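Local coordinates for possible atls1-like light-inducible protein (Prochlorococcus marinus, PDB 2XCZ) that is of unknown function but belongs to the macrophage migration inhibitory factor (MIF) family and assembles as three copies of a small alpha/beta chain, at residues 22-27 with 33-38; 82-85 with 89-92. One frame throughout, in Å; residues are numbered along the deposited sequence.

Interaction 1: residues 22-27 with 33-38; sequences ELSSKL and KPEKYV
Ser24 and Glu35 carry the polar part of this contact: Ser24 OG donates to Glu35 OE1 over 2.7 Å, meeting that oxygen on its anti side, 19° out of the carboxylate plane. Ser24 OG stands anti to the backbone N (chi1 177°), and Glu35 has CG likewise anti (chi1 -161°) with an extended chain beyond, which lays its carboxylate alongside the helix. The other oxygen, Glu35 OE2, rests against Ser25 CB at 3.6 Å. Although Ser25 N comes within 3.3 Å of Glu35 OE1, the angle is too poor for a hydrogen bond. A water donates to Ser24 OG at 2.6 Å and to Val38 O at 2.7 Å; the water thus bridges the helix to the loop backbone, and the buried hydroxyl gives one bond and accepts one. Val38 CG1 packs against Ser24 OG at 3.6 Å and makes a looser apolar contact with Leu27 CD2 at 4.5 Å. A 3-10 turn at 35-37 presents Glu35 and Val38 to the same flank of the helix. The loop thus folds back on helix 16-31 before entering strand 39-43; Leu27 continues inward to Ile4 of strand 3-8 and Val76 of helix 72-88, while Thr49 of the second subunit packs on Ser24.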
# COMPACT_ATOMS: atom_id res chain seq x y z
N GLU A 22 12.68 7.47 -15.63
CA GLU A 22 13.84 8.17 -15.10
C GLU A 22 14.08 7.78 -13.64
O GLU A 22 15.20 7.47 -13.26
CB GLU A 22 13.67 9.67 -15.24
CG GLU A 22 14.91 10.46 -14.86
CD GLU A 22 14.66 11.95 -14.80
OE1 GLU A 22 15.38 12.64 -14.05
OE2 GLU A 22 13.75 12.44 -15.49
N LEU A 23 13.02 7.78 -12.84
CA LEU A 23 13.11 7.29 -11.46
C LEU A 23 13.64 5.84 -11.35
O LEU A 23 14.43 5.52 -10.45
CB LEU A 23 11.75 7.45 -10.77
CG LEU A 23 11.66 7.02 -9.31
CD1 LEU A 23 12.69 7.74 -8.45
CD2 LEU A 23 10.25 7.23 -8.78
N SER A 24 13.19 4.99 -12.27
CA SER A 24 13.56 3.58 -12.32
C SER A 24 15.07 3.39 -12.51
O SER A 24 15.71 2.63 -11.76
CB SER A 24 12.78 2.87 -13.43
OG SER A 24 13.17 1.52 -13.55
N SER A 25 15.65 4.05 -13.51
CA SER A 25 17.10 3.95 -13.76
C SER A 25 17.94 4.53 -12.62
O SER A 25 18.94 3.93 -12.21
CB SER A 25 17.47 4.58 -15.09
OG SER A 25 16.80 5.81 -15.25
N LYS A 26 17.53 5.69 -12.10
CA LYS A 26 18.20 6.33 -10.96
C LYS A 26 18.20 5.45 -9.72
O LYS A 26 19.23 5.29 -9.06
CB LYS A 26 17.59 7.70 -10.66
CG LYS A 26 17.84 8.68 -11.82
CD LYS A 26 17.45 10.10 -11.49
CE LYS A 26 18.15 11.04 -12.48
NZ LYS A 26 17.76 12.45 -12.25
N LEU A 27 17.04 4.86 -9.43
CA LEU A 27 16.93 3.95 -8.29
C LEU A 27 17.75 2.68 -8.46
O LEU A 27 18.38 2.21 -7.51
CB LEU A 27 15.46 3.66 -7.93
CG LEU A 27 15.26 2.90 -6.60
CD1 LEU A 27 15.67 3.76 -5.40
CD2 LEU A 27 13.81 2.44 -6.45
N LYS A 33 21.17 -2.38 -8.05
CA LYS A 33 20.34 -3.45 -8.59
C LYS A 33 20.21 -3.32 -10.10
O LYS A 33 20.15 -2.20 -10.62
CB LYS A 33 18.95 -3.40 -7.96
CG LYS A 33 18.94 -3.61 -6.46
CD LYS A 33 18.51 -5.01 -6.10
CE LYS A 33 18.42 -5.17 -4.59
NZ LYS A 33 17.76 -6.46 -4.21
N PRO A 34 20.17 -4.47 -10.81
CA PRO A 34 19.84 -4.42 -12.23
C PRO A 34 18.47 -3.77 -12.41
O PRO A 34 17.52 -4.12 -11.68
CB PRO A 34 19.78 -5.91 -12.64
CG PRO A 34 20.47 -6.66 -11.57
CD PRO A 34 20.31 -5.85 -10.31
N GLU A 35 18.36 -2.84 -13.36
CA GLU A 35 17.08 -2.18 -13.59
C GLU A 35 15.96 -3.14 -13.98
O GLU A 35 14.79 -2.84 -13.74
CB GLU A 35 17.18 -1.04 -14.59
CG GLU A 35 15.98 -0.10 -14.46
CD GLU A 35 15.94 0.98 -15.50
OE1 GLU A 35 14.87 1.60 -15.65
OE2 GLU A 35 16.96 1.22 -16.18
N LYS A 36 16.33 -4.29 -14.56
CA LYS A 36 15.36 -5.36 -14.83
C LYS A 36 14.41 -5.58 -13.64
O LYS A 36 13.21 -5.79 -13.84
CB LYS A 36 16.09 -6.68 -15.13
CG LYS A 36 15.15 -7.82 -15.47
CD LYS A 36 15.90 -9.14 -15.48
CE LYS A 36 14.98 -10.33 -15.71
NZ LYS A 36 14.35 -10.28 -17.06
N TYR A 37 14.96 -5.50 -12.43
CA TYR A 37 14.20 -5.86 -11.22
C TYR A 37 13.50 -4.70 -10.53
O TYR A 37 12.87 -4.88 -9.50
CB TYR A 37 15.09 -6.61 -10.24
CG TYR A 37 15.51 -7.96 -10.78
CD1 TYR A 37 14.59 -9.01 -10.91
CD2 TYR A 37 16.82 -8.18 -11.19
CE1 TYR A 37 14.97 -10.25 -11.44
CE2 TYR A 37 17.21 -9.43 -11.71
CZ TYR A 37 16.29 -10.45 -11.83
OH TYR A 37 16.68 -11.68 -12.35
N VAL A 38 13.58 -3.51 -11.11
CA VAL A 38 12.93 -2.35 -10.51
C VAL A 38 11.49 -2.20 -11.00
O VAL A 38 11.24 -2.13 -12.21
CB VAL A 38 13.70 -1.02 -10.79
CG1 VAL A 38 12.95 0.19 -10.23
CG2 VAL A 38 15.10 -1.08 -10.24
O HOH W 1 11.09 -0.04 -13.92

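Interaction 2: residues 82-85 with 89-92; sequences GHIE and GIPA
Glu85 reaches Ala92 by way of an off-staggered chi1 (-97°) and an extended chain beyond CG, and its carboxylate accepts the Ala92 backbone N-H at OE1: 2.9 Å between Ala92 N and Glu85 OE1, with an N-H...O angle of 161°. The donor comes to the anti side of the oxygen but 28° out of the carboxylate plane. On the way the chain passes across the loop backbone, with Glu85 CG 3.1 Å from Ile90 O. The same carboxylate lies close to the Ala92 methyl, with Glu85 OE1 3.5 Å from Ala92 CB. On the inner side, Ile84 and Ile90 lie side by side and point the same way. The branch methyl Ile84 CG2, anti to its own backbone N, does the touching, meeting Ile90 CB at 4.0 Å and Ile90 CD1 at 4.1 Å. Helix 72-88 ends just before Gly89, the first residue to leave helical geometry, with a positive phi that favours glycine. In the alpha/beta fold of the MIF family, this turn leads from the helix into strand 95-101, which pairs in parallel with strand 58-64 and so completes a beta-alpha-beta crossover. Backbone contacts follow the turn, a weak, bent bond from Gly89 N to Glu85 O (3.1 Å) and a CA-H...O contact from Glu85 CA to Ile90 O. Beneath the isoleucine pair lies the sheet, where both residues touch Cys58 and Ile95; Ala92 packs on Asn110 of the third subunit.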
# COMPACT_ATOMS: atom_id res chain seq x y z
N GLY A 82 13.67 14.68 -4.25
CA GLY A 82 14.15 15.60 -5.29
C GLY A 82 13.46 15.39 -6.63
O GLY A 82 13.03 16.35 -7.29
N HIS A 83 13.34 14.12 -7.03
CA HIS A 83 12.70 13.75 -8.29
C HIS A 83 11.22 14.17 -8.28
O HIS A 83 10.72 14.74 -9.26
CB HIS A 83 12.83 12.23 -8.52
CG HIS A 83 12.50 11.81 -9.92
ND1 HIS A 83 13.37 11.99 -10.97
CD2 HIS A 83 11.38 11.24 -10.44
CE1 HIS A 83 12.81 11.54 -12.08
NE2 HIS A 83 11.60 11.07 -11.78
N ILE A 84 10.54 13.93 -7.16
CA ILE A 84 9.13 14.27 -7.05
C ILE A 84 8.89 15.79 -7.00
O ILE A 84 7.95 16.30 -7.61
CB ILE A 84 8.44 13.51 -5.89
CG1 ILE A 84 8.39 12.02 -6.22
CG2 ILE A 84 7.05 14.09 -5.63
CD1 ILE A 84 8.07 11.11 -5.05
N GLU A 85 9.74 16.51 -6.28
CA GLU A 85 9.73 17.97 -6.21
C GLU A 85 9.81 18.57 -7.61
O GLU A 85 9.01 19.42 -7.98
CB GLU A 85 10.93 18.47 -5.43
CG GLU A 85 10.68 18.78 -3.99
CD GLU A 85 11.59 19.88 -3.47
OE1 GLU A 85 11.20 20.60 -2.54
OE2 GLU A 85 12.72 20.03 -4.01
N GLY A 89 6.03 18.92 -8.67
CA GLY A 89 5.89 20.19 -7.98
C GLY A 89 5.40 20.04 -6.55
O GLY A 89 4.74 20.94 -6.01
N ILE A 90 5.69 18.89 -5.93
CA ILE A 90 5.34 18.67 -4.53
C ILE A 90 6.59 18.95 -3.70
O ILE A 90 7.64 18.35 -3.93
CB ILE A 90 4.86 17.21 -4.27
CG1 ILE A 90 3.65 16.89 -5.16
CG2 ILE A 90 4.53 17.00 -2.79
CD1 ILE A 90 3.19 15.43 -5.12
N PRO A 91 6.48 19.89 -2.75
CA PRO A 91 7.60 20.28 -1.90
C PRO A 91 8.11 19.07 -1.13
O PRO A 91 7.30 18.25 -0.69
CB PRO A 91 6.97 21.27 -0.92
CG PRO A 91 5.70 21.70 -1.53
CD PRO A 91 5.23 20.56 -2.35
N ALA A 92 9.43 18.96 -0.98
CA ALA A 92 10.02 17.81 -0.27
C ALA A 92 9.50 17.70 1.17
O ALA A 92 9.41 16.59 1.71
CB ALA A 92 11.54 17.87 -0.31

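Interactions 1 and 2 follow one another along the chain, and their centres lie about 19 Å apart. Each joins a helix to the loop behind it: loop 33-38 leads from helix 16-31 into strand 39-43, and loop 89-92 leads from helix 72-88 into strand 95-101, the two outermost strands of the four-stranded sheet within this chain. The helical segments meet directly, Glu22 CD packing 3.3 Å from His83 CE1. His83 NE2 is hydrogen-bonded to Leu19 O. Their outer surroundings differ: the second subunit borders interaction 1 and the third touches interaction 2 through Ala92. In interaction 1, Lys33 NZ is hydrogen-bonded to Ile65 O and to a di(hydroxyethyl)ether molecule, probably from the crystallisation liquor.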